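Lectin (PDB 1BYF) binds galactose with the aid of calcium and serves in the tunicate's defence against microorganisms as a homodimeric C-type lectin. Local coordinates at residues A32-T37 and F67-G72; T19-Q22 and A27-S30; A41-T46 and K102-D107; C96-S101 and G113-I118. All blocks are in the same frame, centred on the assembly; numbering follows the deposited sequence.

Overall arrangement
All four contacts belong to one C-type lectin domain. Contact 4 is buried near the centre of the chain. The other three are partly buried; contacts 1 and 2 each include an exposed residue. Contacts 1 and 3 share helix 36-49, one at its start and one further along. Contacts 2 and 4 meet where strand 27-28 pairs with strand 115-122. Contacts 3 and 4 meet on the neighbouring strands 96-100 and 105-109, close to the sugar-binding calcium. Chemistry follows place. Contact 1 joins a surface salt bridge to aromatic packing. Contact 2 is largely apolar and anchored by a disulfide. Contact 3 sets an asparagine against a helix, and contact 4 combines a polar pair with isoleucine packing.

Contact 1 (A32-T37 and F67-G72); sequences AMRDST and FLWNDG. With ZN (zinc ion), chain I.
R34 reaches across to D71 and grips it end-on with two nitrogens, one to each carboxylate oxygen. The bond from NH2 of R34 to OD2 of D71 is 2.7 Å long and nearly straight, at 171°. It lies in the guanidinium plane. The bond from NH1 of R34 to OD1 of D71 is 3.1 Å and tilts out of that plane. Both oxygens use their syn lone pairs. D71 stands on the type I turn from W69 to G72.

The aromatic contact is made by the same arginine. R34 runs across one face of the W69 ring. Its CG lies 4.2 Å from the centroid of the five-membered W69 ring, an off-centre CH-pi contact. A bend at chi3 (-63°) then brings NH1 over the same face. CZ of R34 is 4.7 Å from that centroid, an off-centre cation-pi contact with the two planes 52° apart. The apolar part is M33 CB against W69 CH2 at 3.5 Å.

A metal site adjoins the contact. OD2 of D35 binds a zinc ion at 2.1 Å, and two waters also bind the metal. One of them donates to OD1 of D35. D35 is the N-cap of helix 36-49, where OD1 accepts a weak bond from T37 N and a further bond from M38 N.

M33 packs on V39 and I42 of this helix and, like W69, on L106 of strand 105-109. A32 touches strand 3-8, and L68 pairs with D58 of strand 57-58.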
loop_
_atom_site.group_PDB
_atom_site.type_symbol
_atom_site.label_atom_id
_atom_site.label_comp_id
_atom_site.label_asym_id
_atom_site.label_seq_id
_atom_site.Cartn_x
_atom_site.Cartn_y
_atom_site.Cartn_z
ATOM N N ALA A 32 -9.070 -7.390 -4.742
ATOM C CA ALA A 32 -9.107 -6.076 -4.083
ATOM C C ALA A 32 -9.499 -4.988 -5.072
ATOM O O ALA A 32 -10.056 -3.957 -4.674
ATOM C CB ALA A 32 -7.802 -5.768 -3.361
ATOM N N MET A 33 -9.248 -5.195 -6.362
ATOM C CA MET A 33 -9.633 -4.194 -7.357
ATOM C C MET A 33 -11.144 -4.167 -7.587
ATOM O O MET A 33 -11.668 -3.196 -8.132
ATOM C CB MET A 33 -8.910 -4.429 -8.680
ATOM C CG MET A 33 -7.398 -4.283 -8.595
ATOM S SD MET A 33 -6.855 -2.630 -8.174
ATOM C CE MET A 33 -7.132 -1.709 -9.677
ATOM N N ARG A 34 -11.837 -5.213 -7.173
ATOM C CA ARG A 34 -13.289 -5.294 -7.338
ATOM C C ARG A 34 -14.012 -4.855 -6.070
ATOM O O ARG A 34 -15.238 -4.871 -5.975
ATOM C CB ARG A 34 -13.683 -6.723 -7.721
ATOM C CG ARG A 34 -12.968 -7.241 -8.966
ATOM C CD ARG A 34 -13.633 -8.507 -9.493
ATOM N NE ARG A 34 -13.558 -9.618 -8.553
ATOM C CZ ARG A 34 -12.574 -10.473 -8.371
ATOM N NH1 ARG A 34 -11.448 -10.421 -9.075
ATOM N NH2 ARG A 34 -12.697 -11.428 -7.449
ATOM N N ASP A 35 -13.243 -4.436 -5.075
ATOM C CA ASP A 35 -13.763 -3.986 -3.779
ATOM C C ASP A 35 -13.819 -2.467 -3.770
ATOM O O ASP A 35 -12.795 -1.793 -3.893
ATOM C CB ASP A 35 -12.852 -4.559 -2.702
ATOM C CG ASP A 35 -13.146 -4.235 -1.262
ATOM O OD1 ASP A 35 -13.329 -3.047 -0.922
ATOM O OD2 ASP A 35 -13.172 -5.173 -0.434
ATOM N N SER A 36 -15.008 -1.894 -3.636
ATOM C CA SER A 36 -15.218 -0.458 -3.675
ATOM C C SER A 36 -14.307 0.362 -2.779
ATOM O O SER A 36 -13.825 1.411 -3.229
ATOM C CB SER A 36 -16.686 -0.119 -3.361
ATOM O OG SER A 36 -17.014 -0.542 -2.050
ATOM N N THR A 37 -14.077 -0.051 -1.541
ATOM C CA THR A 37 -13.197 0.728 -0.669
ATOM C C THR A 37 -11.736 0.555 -1.069
ATOM O O THR A 37 -11.017 1.539 -1.238
ATOM C CB THR A 37 -13.375 0.362 0.819
ATOM O OG1 THR A 37 -14.659 0.825 1.261
ATOM C CG2 THR A 37 -12.319 1.030 1.690
ATOM N N PHE A 67 -11.103 -10.828 -20.808
ATOM C CA PHE A 67 -10.197 -10.574 -19.687
ATOM C C PHE A 67 -10.610 -11.300 -18.421
ATOM O O PHE A 67 -11.776 -11.241 -18.033
ATOM C CB PHE A 67 -10.100 -9.058 -19.446
ATOM C CG PHE A 67 -9.264 -8.418 -20.532
ATOM C CD1 PHE A 67 -7.883 -8.469 -20.468
ATOM C CD2 PHE A 67 -9.866 -7.805 -21.617
ATOM C CE1 PHE A 67 -7.115 -7.902 -21.468
ATOM C CE2 PHE A 67 -9.101 -7.231 -22.614
ATOM C CZ PHE A 67 -7.724 -7.279 -22.540
ATOM N N LEU A 68 -9.647 -11.943 -17.761
ATOM C CA LEU A 68 -9.937 -12.610 -16.504
ATOM C C LEU A 68 -8.966 -12.190 -15.395
ATOM O O LEU A 68 -7.756 -12.148 -15.588
ATOM C CB LEU A 68 -9.863 -14.126 -16.623
ATOM C CG LEU A 68 -10.822 -14.863 -17.555
ATOM C CD1 LEU A 68 -10.473 -16.347 -17.537
ATOM C CD2 LEU A 68 -12.279 -14.649 -17.171
ATOM N N TRP A 69 -9.524 -11.930 -14.225
ATOM C CA TRP A 69 -8.729 -11.647 -13.028
ATOM C C TRP A 69 -8.065 -12.976 -12.675
ATOM O O TRP A 69 -8.632 -14.011 -13.072
ATOM C CB TRP A 69 -9.635 -11.139 -11.917
ATOM C CG TRP A 69 -10.207 -9.767 -12.078
ATOM C CD1 TRP A 69 -11.503 -9.425 -12.345
ATOM C CD2 TRP A 69 -9.488 -8.529 -11.979
ATOM N NE1 TRP A 69 -11.635 -8.058 -12.420
ATOM C CE2 TRP A 69 -10.404 -7.486 -12.196
ATOM C CE3 TRP A 69 -8.152 -8.210 -11.720
ATOM C CZ2 TRP A 69 -10.032 -6.140 -12.167
ATOM C CZ3 TRP A 69 -7.779 -6.878 -11.693
ATOM C CH2 TRP A 69 -8.716 -5.862 -11.910
ATOM N N ASN A 70 -6.906 -13.011 -12.038
ATOM C CA ASN A 70 -6.226 -14.256 -11.742
ATOM C C ASN A 70 -7.047 -15.227 -10.886
ATOM O O ASN A 70 -6.630 -16.380 -10.781
ATOM C CB ASN A 70 -4.934 -14.093 -10.939
ATOM C CG ASN A 70 -4.057 -12.933 -11.315
ATOM O OD1 ASN A 70 -3.829 -12.700 -12.506
ATOM N ND2 ASN A 70 -3.581 -12.233 -10.289
ATOM N N ASP A 71 -8.084 -14.756 -10.213
ATOM C CA ASP A 71 -8.882 -15.652 -9.378
ATOM C C ASP A 71 -10.067 -16.208 -10.166
ATOM O O ASP A 71 -11.042 -16.720 -9.609
ATOM C CB ASP A 71 -9.343 -14.969 -8.095
ATOM C CG ASP A 71 -10.141 -13.705 -8.314
ATOM O OD1 ASP A 71 -10.180 -13.185 -9.451
ATOM O OD2 ASP A 71 -10.738 -13.218 -7.325
ATOM N N GLY A 72 -10.000 -16.092 -11.485
ATOM C CA GLY A 72 -11.005 -16.619 -12.383
ATOM C C GLY A 72 -12.220 -15.760 -12.639
ATOM O O GLY A 72 -13.057 -16.127 -13.470
HETATM ZN ZN ZN I . -13.719 -4.823 1.534
HETATM O O HOH W 1 -13.239 -2.764 1.892
HETATM O O HOH W 2 -15.828 -4.277 1.264
#

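Contact 2 (T19-Q22 and A27-S30); sequences TYCQ and ALVS
The one flat group touching across this contact is the side-chain amide of Q22, and it meets A27 with its nitrogen end. NE2 of Q22 lies 3.7 Å from CA of A27 and 3.9 Å from CB of A27. A bend at chi2 (-67°) folds the Q22 chain back toward the strand. The setting is the C-type lectin fold, where helix 14-22 is followed by a short loop and then strand 27-28.

C21 carries the centre of the contact. Its side chain points from the helix to the strand backbone, and CB of C21 sits 3.6 Å from the carbonyl carbon of A27. The sulfur is bonded to C119 of strand 115-122, which pairs with strand 27-28. The disulfide therefore ties the helix to the sheet next to the strand it packs on. This is the long-range cystine characteristic of C-type lectin domains.

The L28 backbone and one branch, CD1, lie against the sulfur. L28 also packs on Y14 and A17 of helix 14-22 and on V117, which touches C21 as well. The contact is mainly van der Waals, with the Q22 amide at its exposed margin. CG of L28 is held anti to its own backbone nitrogen (chi1 -160°), and its CD1 comes to rest 3.9 Å from SG of C21.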
loop_
_atom_site.group_PDB
_atom_site.type_symbol
_atom_site.label_atom_id
_atom_site.label_comp_id
_atom_site.label_asym_id
_atom_site.label_seq_id
_atom_site.Cartn_x
_atom_site.Cartn_y
_atom_site.Cartn_z
ATOM N N THR A 19 4.978 -14.137 -10.072
ATOM C CA THR A 19 5.920 -14.910 -9.275
ATOM C C THR A 19 6.393 -14.125 -8.056
ATOM O O THR A 19 6.578 -14.669 -6.967
ATOM C CB THR A 19 7.155 -15.244 -10.146
ATOM O OG1 THR A 19 6.718 -16.004 -11.282
ATOM C CG2 THR A 19 8.182 -16.041 -9.366
ATOM N N TYR A 20 6.620 -12.834 -8.259
ATOM C CA TYR A 20 7.056 -11.936 -7.193
ATOM C C TYR A 20 6.058 -11.983 -6.040
ATOM O O TYR A 20 6.430 -12.135 -4.878
ATOM C CB TYR A 20 7.176 -10.515 -7.756
ATOM C CG TYR A 20 7.523 -9.443 -6.748
ATOM C CD1 TYR A 20 6.535 -8.877 -5.953
ATOM C CD2 TYR A 20 8.828 -8.996 -6.588
ATOM C CE1 TYR A 20 6.834 -7.901 -5.025
ATOM C CE2 TYR A 20 9.140 -8.009 -5.670
ATOM C CZ TYR A 20 8.138 -7.472 -4.893
ATOM O OH TYR A 20 8.403 -6.506 -3.947
ATOM N N CYS A 21 4.775 -11.838 -6.370
ATOM C CA CYS A 21 3.729 -11.854 -5.353
ATOM C C CYS A 21 3.595 -13.241 -4.726
ATOM O O CYS A 21 3.481 -13.397 -3.511
ATOM C CB CYS A 21 2.385 -11.393 -5.909
ATOM S SG CYS A 21 2.306 -9.678 -6.481
ATOM N N GLN A 22 3.607 -14.266 -5.573
ATOM C CA GLN A 22 3.465 -15.646 -5.121
ATOM C C GLN A 22 4.543 -16.045 -4.123
ATOM O O GLN A 22 4.252 -16.734 -3.143
ATOM C CB GLN A 22 3.482 -16.610 -6.312
ATOM C CG GLN A 22 2.247 -16.554 -7.189
ATOM C CD GLN A 22 0.990 -17.052 -6.505
ATOM O OE1 GLN A 22 0.743 -18.257 -6.409
ATOM N NE2 GLN A 22 0.176 -16.115 -6.030
ATOM N N ALA A 27 -0.807 -12.587 -4.028
ATOM C CA ALA A 27 -1.161 -12.707 -5.432
ATOM C C ALA A 27 -1.220 -11.327 -6.085
ATOM O O ALA A 27 -1.518 -10.340 -5.406
ATOM C CB ALA A 27 -2.516 -13.387 -5.601
ATOM N N LEU A 28 -0.953 -11.274 -7.387
ATOM C CA LEU A 28 -1.040 -9.988 -8.094
ATOM C C LEU A 28 -2.438 -9.443 -7.829
ATOM O O LEU A 28 -3.404 -10.209 -7.927
ATOM C CB LEU A 28 -0.738 -10.195 -9.569
ATOM C CG LEU A 28 -0.319 -9.008 -10.426
ATOM C CD1 LEU A 28 0.838 -8.242 -9.803
ATOM C CD2 LEU A 28 0.075 -9.519 -11.820
ATOM N N VAL A 29 -2.561 -8.187 -7.428
ATOM C CA VAL A 29 -3.854 -7.631 -7.044
ATOM C C VAL A 29 -4.961 -7.990 -8.024
ATOM O O VAL A 29 -4.822 -7.870 -9.242
ATOM C CB VAL A 29 -3.765 -6.116 -6.816
ATOM C CG1 VAL A 29 -3.622 -5.367 -8.132
ATOM C CG2 VAL A 29 -4.965 -5.609 -6.021
ATOM N N SER A 30 -6.089 -8.443 -7.469
ATOM C CA SER A 30 -7.235 -8.842 -8.277
ATOM C C SER A 30 -8.544 -8.610 -7.544
ATOM O O SER A 30 -9.234 -7.636 -7.850
ATOM C CB SER A 30 -7.107 -10.305 -8.708
ATOM O OG SER A 30 -7.013 -11.155 -7.582
#

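Contact 3 (A41-T46 and K102-D107); sequences AILAFT and KYNLLD. With CA (calcium ion), chain C.
N104 pushes its side chain against the helix at L43 and T46. Its amide group lies close to the carbonyl O of L43 and to OG1 of T46. These two oxygens are themselves joined, since OG1 of T46 donates to O of L43 at 3.2 Å. The donor stands above the carbonyl plane rather than on a lone pair. The T46 hydroxyl sits between the backbone N and the carbonyl carbon (chi1 65°), which turns it back toward L43.

The L43 side chain lies alongside N104, running the other way. Its CD2 is 3.5 Å from the backbone O of N104. Further along, CD1 of L43 touches CD2 of L105 at 4.3 Å.

Around this, N104 packs on I99 of strand 96-100, and T46 on F7 and Y53. N104 has a left-handed backbone, in the turn that leads from strand 96-100 into strand 105-109. The helix also meets the second subunit: A41 packs on F45 of that chain, and A44 on its V48.

Beyond the L43 and L105 packing, D107 in strand 105-109 reaches a metal. OD1 of D107 binds a calcium ion at 2.2 Å, together with E86, N89 and D108. This is the sugar-binding calcium site of the C-type lectin fold.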
loop_
_atom_site.group_PDB
_atom_site.type_symbol
_atom_site.label_atom_id
_atom_site.label_comp_id
_atom_site.label_asym_id
_atom_site.label_seq_id
_atom_site.Cartn_x
_atom_site.Cartn_y
_atom_site.Cartn_z
ATOM N N ALA A 41 -8.636 3.069 -2.376
ATOM C CA ALA A 41 -7.425 3.302 -1.588
ATOM C C ALA A 41 -6.196 3.004 -2.453
ATOM O O ALA A 41 -5.213 3.750 -2.470
ATOM C CB ALA A 41 -7.377 2.421 -0.350
ATOM N N ILE A 42 -6.270 1.884 -3.160
ATOM C CA ILE A 42 -5.196 1.452 -4.050
ATOM C C ILE A 42 -4.948 2.524 -5.104
ATOM O O ILE A 42 -3.797 2.922 -5.310
ATOM C CB ILE A 42 -5.495 0.082 -4.694
ATOM C CG1 ILE A 42 -5.324 -1.056 -3.673
ATOM C CG2 ILE A 42 -4.604 -0.187 -5.900
ATOM C CD1 ILE A 42 -5.926 -2.379 -4.104
ATOM N N LEU A 43 -6.005 3.009 -5.749
ATOM C CA LEU A 43 -5.858 4.025 -6.782
ATOM C C LEU A 43 -5.422 5.365 -6.207
ATOM O O LEU A 43 -4.760 6.122 -6.921
ATOM C CB LEU A 43 -7.118 4.166 -7.637
ATOM C CG LEU A 43 -7.397 3.019 -8.619
ATOM C CD1 LEU A 43 -8.713 3.248 -9.354
ATOM C CD2 LEU A 43 -6.253 2.870 -9.618
ATOM N N ALA A 44 -5.736 5.655 -4.947
ATOM C CA ALA A 44 -5.286 6.909 -4.346
ATOM C C ALA A 44 -3.763 6.890 -4.207
ATOM O O ALA A 44 -3.087 7.899 -4.399
ATOM C CB ALA A 44 -5.938 7.153 -2.998
ATOM N N PHE A 45 -3.212 5.717 -3.904
ATOM C CA PHE A 45 -1.768 5.561 -3.760
ATOM C C PHE A 45 -1.082 5.706 -5.119
ATOM O O PHE A 45 -0.104 6.439 -5.275
ATOM C CB PHE A 45 -1.430 4.203 -3.151
ATOM C CG PHE A 45 0.001 3.894 -2.830
ATOM C CD1 PHE A 45 0.896 3.509 -3.820
ATOM C CD2 PHE A 45 0.465 3.966 -1.531
ATOM C CE1 PHE A 45 2.213 3.210 -3.514
ATOM C CE2 PHE A 45 1.779 3.665 -1.212
ATOM C CZ PHE A 45 2.658 3.285 -2.207
ATOM N N THR A 46 -1.572 4.956 -6.110
ATOM C CA THR A 46 -0.957 4.999 -7.435
ATOM C C THR A 46 -1.111 6.367 -8.083
ATOM O O THR A 46 -0.243 6.766 -8.865
ATOM C CB THR A 46 -1.476 3.890 -8.365
ATOM O OG1 THR A 46 -2.865 4.118 -8.614
ATOM C CG2 THR A 46 -1.280 2.529 -7.706
ATOM N N LYS A 102 -1.311 7.327 -17.403
ATOM C CA LYS A 102 -2.000 8.399 -18.113
ATOM C C LYS A 102 -3.330 8.769 -17.472
ATOM O O LYS A 102 -3.666 9.950 -17.350
ATOM C CB LYS A 102 -2.233 8.031 -19.587
ATOM C CG LYS A 102 -2.919 9.152 -20.369
ATOM C CD LYS A 102 -2.849 8.886 -21.868
ATOM C CE LYS A 102 -3.640 9.922 -22.651
ATOM N NZ LYS A 102 -3.439 9.762 -24.118
ATOM N N TYR A 103 -4.114 7.771 -17.077
ATOM C CA TYR A 103 -5.422 8.019 -16.494
ATOM C C TYR A 103 -5.560 7.495 -15.066
ATOM O O TYR A 103 -6.543 7.814 -14.395
ATOM C CB TYR A 103 -6.498 7.330 -17.344
ATOM C CG TYR A 103 -6.615 7.825 -18.767
ATOM C CD1 TYR A 103 -7.327 8.986 -19.053
ATOM C CD2 TYR A 103 -6.034 7.137 -19.821
ATOM C CE1 TYR A 103 -7.451 9.445 -20.350
ATOM C CE2 TYR A 103 -6.151 7.584 -21.125
ATOM C CZ TYR A 103 -6.862 8.743 -21.379
ATOM O OH TYR A 103 -6.982 9.198 -22.673
ATOM N N ASN A 104 -4.613 6.676 -14.644
ATOM C CA ASN A 104 -4.651 6.027 -13.336
ATOM C C ASN A 104 -5.872 5.104 -13.332
ATOM O O ASN A 104 -6.627 4.982 -12.377
ATOM C CB ASN A 104 -4.638 6.971 -12.149
ATOM C CG ASN A 104 -4.322 6.300 -10.825
ATOM O OD1 ASN A 104 -4.913 6.593 -9.771
ATOM N ND2 ASN A 104 -3.392 5.359 -10.844
ATOM N N LEU A 105 -6.037 4.432 -14.470
ATOM C CA LEU A 105 -7.122 3.495 -14.708
ATOM C C LEU A 105 -6.575 2.316 -15.513
ATOM O O LEU A 105 -5.440 2.390 -16.000
ATOM C CB LEU A 105 -8.313 4.144 -15.400
ATOM C CG LEU A 105 -9.241 5.037 -14.576
ATOM C CD1 LEU A 105 -10.345 5.623 -15.453
ATOM C CD2 LEU A 105 -9.869 4.282 -13.413
ATOM N N LEU A 106 -7.335 1.243 -15.625
ATOM C CA LEU A 106 -6.862 0.038 -16.289
ATOM C C LEU A 106 -6.644 0.192 -17.789
ATOM O O LEU A 106 -7.259 1.002 -18.472
ATOM C CB LEU A 106 -7.808 -1.129 -15.996
ATOM C CG LEU A 106 -8.050 -1.483 -14.530
ATOM C CD1 LEU A 106 -8.847 -2.784 -14.465
ATOM C CD2 LEU A 106 -6.747 -1.632 -13.749
ATOM N N ASP A 107 -5.721 -0.625 -18.283
ATOM C CA ASP A 107 -5.364 -0.592 -19.703
ATOM C C ASP A 107 -4.760 -1.924 -20.114
ATOM O O ASP A 107 -4.080 -2.558 -19.307
ATOM C CB ASP A 107 -4.390 0.566 -19.940
ATOM C CG ASP A 107 -3.746 0.512 -21.313
ATOM O OD1 ASP A 107 -4.516 0.380 -22.295
ATOM O OD2 ASP A 107 -2.504 0.583 -21.392
HETATM CA CA CA C . -4.398 -0.477 -24.360
#

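Contact 4 (C96-S101 and G113-I118); sequences CVQIWS and GARRVI. With ACT (acetate ion), chain F.
NE2 of Q98, the residue that meets R115 across this contact, has two acceptors. One is OD2 of D107. The other is an oxygen of a bound acetate ion, with NE2 of Q98 at 3.2 Å from acetate O and an N-H...O angle of 158°. The acetate probably came from the crystallisation liquor. The same acetate O is 2.7 Å from NH2 of R115, and the methyl carbon lies over one face of the W100 ring.

The amide oxygen turns to the arginine. NE of R115 donates to OE1 of Q98, but the modelled length of 2.5 Å is doubtful. The amide and guanidinium planes stand 81° apart, with the oxygen at the guanidinium edge. R115 also makes a cation-pi contact with W54.

The apolar half is I99 against I118. Their side chains cross at about a right angle, and CD1 of I99 lies 3.8 Å from CD1 of I118. I99 packs on V55, and I118 on Y53.

Those partners belong to strand 53-55, which pairs with both strands and lies between them. The contact thus bridges strand 53-55 within the main sheet of the C-type lectin fold. Through D107, Q98 forms part of the second shell of the calcium site that binds sugar.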
loop_
_atom_site.group_PDB
_atom_site.type_symbol
_atom_site.label_atom_id
_atom_site.label_comp_id
_atom_site.label_asym_id
_atom_site.label_seq_id
_atom_site.Cartn_x
_atom_site.Cartn_y
_atom_site.Cartn_z
ATOM N N CYS A 96 -2.141 -8.248 -21.218
ATOM C CA CYS A 96 -2.060 -8.149 -19.765
ATOM C C CYS A 96 -2.600 -6.797 -19.332
ATOM O O CYS A 96 -2.658 -5.883 -20.158
ATOM C CB CYS A 96 -0.601 -8.340 -19.324
ATOM S SG CYS A 96 -0.114 -10.061 -19.573
ATOM N N VAL A 97 -3.037 -6.685 -18.082
ATOM C CA VAL A 97 -3.649 -5.438 -17.635
ATOM C C VAL A 97 -2.795 -4.716 -16.601
ATOM O O VAL A 97 -2.208 -5.297 -15.693
ATOM C CB VAL A 97 -5.067 -5.676 -17.081
ATOM C CG1 VAL A 97 -5.758 -4.365 -16.707
ATOM C CG2 VAL A 97 -5.918 -6.427 -18.102
ATOM N N GLN A 98 -2.731 -3.402 -16.780
ATOM C CA GLN A 98 -1.998 -2.539 -15.879
ATOM C C GLN A 98 -2.881 -1.366 -15.448
ATOM O O GLN A 98 -3.920 -1.082 -16.037
ATOM C CB GLN A 98 -0.778 -1.896 -16.569
ATOM C CG GLN A 98 -1.220 -1.053 -17.771
ATOM C CD GLN A 98 -0.214 -0.003 -18.180
ATOM O OE1 GLN A 98 0.798 0.212 -17.510
ATOM N NE2 GLN A 98 -0.479 0.689 -19.282
ATOM N N ILE A 99 -2.368 -0.680 -14.437
ATOM C CA ILE A 99 -2.935 0.595 -14.020
ATOM C C ILE A 99 -2.031 1.575 -14.794
ATOM O O ILE A 99 -0.851 1.652 -14.486
ATOM C CB ILE A 99 -2.871 0.869 -12.516
ATOM C CG1 ILE A 99 -3.876 0.010 -11.754
ATOM C CG2 ILE A 99 -3.145 2.350 -12.260
ATOM C CD1 ILE A 99 -3.655 -0.054 -10.260
ATOM N N TRP A 100 -2.591 2.185 -15.819
ATOM C CA TRP A 100 -1.854 3.091 -16.696
ATOM C C TRP A 100 -1.743 4.496 -16.125
ATOM O O TRP A 100 -2.767 5.120 -15.832
ATOM C CB TRP A 100 -2.589 3.103 -18.036
ATOM C CG TRP A 100 -1.963 3.882 -19.145
ATOM C CD1 TRP A 100 -0.672 4.311 -19.257
ATOM C CD2 TRP A 100 -2.623 4.284 -20.358
ATOM N NE1 TRP A 100 -0.491 4.973 -20.447
ATOM C CE2 TRP A 100 -1.676 4.969 -21.140
ATOM C CE3 TRP A 100 -3.926 4.143 -20.844
ATOM C CZ2 TRP A 100 -1.984 5.512 -22.386
ATOM C CZ3 TRP A 100 -4.226 4.686 -22.084
ATOM C CH2 TRP A 100 -3.261 5.360 -22.847
ATOM N N SER A 101 -0.522 5.010 -16.014
ATOM C CA SER A 101 -0.296 6.316 -15.413
ATOM C C SER A 101 -1.008 7.458 -16.113
ATOM O O SER A 101 -1.310 8.472 -15.471
ATOM C CB SER A 101 1.204 6.629 -15.303
ATOM O OG SER A 101 1.786 6.742 -16.589
ATOM N N GLY A 113 6.585 -5.509 -20.888
ATOM C CA GLY A 113 7.124 -4.262 -20.361
ATOM C C GLY A 113 7.331 -4.281 -18.858
ATOM O O GLY A 113 6.636 -4.971 -18.118
ATOM N N ALA A 114 8.314 -3.516 -18.383
ATOM C CA ALA A 114 8.596 -3.407 -16.956
ATOM C C ALA A 114 7.618 -2.451 -16.282
ATOM O O ALA A 114 7.443 -1.303 -16.719
ATOM C CB ALA A 114 10.008 -2.872 -16.749
ATOM N N ARG A 115 6.961 -2.906 -15.222
ATOM C CA ARG A 115 6.046 -2.034 -14.493
ATOM C C ARG A 115 6.116 -2.396 -13.004
ATOM O O ARG A 115 6.608 -3.462 -12.660
ATOM C CB ARG A 115 4.596 -2.130 -14.950
ATOM C CG ARG A 115 4.444 -2.413 -16.436
ATOM C CD ARG A 115 2.969 -2.425 -16.832
ATOM N NE ARG A 115 2.748 -1.292 -17.724
ATOM C CZ ARG A 115 3.008 -1.280 -19.025
ATOM N NH1 ARG A 115 3.471 -2.339 -19.663
ATOM N NH2 ARG A 115 2.774 -0.156 -19.685
ATOM N N ARG A 116 5.606 -1.476 -12.196
ATOM C CA ARG A 116 5.599 -1.697 -10.748
ATOM C C ARG A 116 4.608 -2.801 -10.413
ATOM O O ARG A 116 3.833 -3.244 -11.261
ATOM C CB ARG A 116 5.319 -0.388 -10.016
ATOM C CG ARG A 116 6.518 0.555 -9.979
ATOM C CD ARG A 116 6.131 1.923 -9.439
ATOM N NE ARG A 116 7.286 2.732 -9.078
ATOM C CZ ARG A 116 8.165 3.269 -9.915
ATOM N NH1 ARG A 116 8.056 3.119 -11.234
ATOM N NH2 ARG A 116 9.182 3.978 -9.431
ATOM N N VAL A 117 4.650 -3.264 -9.174
ATOM C CA VAL A 117 3.834 -4.390 -8.748
ATOM C C VAL A 117 2.983 -4.105 -7.518
ATOM O O VAL A 117 3.400 -3.435 -6.577
ATOM C CB VAL A 117 4.766 -5.587 -8.444
ATOM C CG1 VAL A 117 3.960 -6.838 -8.093
ATOM C CG2 VAL A 117 5.679 -5.877 -9.639
ATOM N N ILE A 118 1.784 -4.665 -7.541
ATOM C CA ILE A 118 0.825 -4.582 -6.459
ATOM C C ILE A 118 0.347 -6.001 -6.141
ATOM O O ILE A 118 -0.181 -6.675 -7.027
ATOM C CB ILE A 118 -0.415 -3.734 -6.789
ATOM C CG1 ILE A 118 0.027 -2.355 -7.282
ATOM C CG2 ILE A 118 -1.318 -3.609 -5.565
ATOM C CD1 ILE A 118 -1.121 -1.500 -7.784
HETATM C C ACT F . 1.800 2.835 -21.551
HETATM O O ACT F . 1.979 2.298 -20.435
HETATM O OXT ACT F . 2.616 3.686 -21.987
HETATM C CH3 ACT F . 0.893 2.129 -22.568
#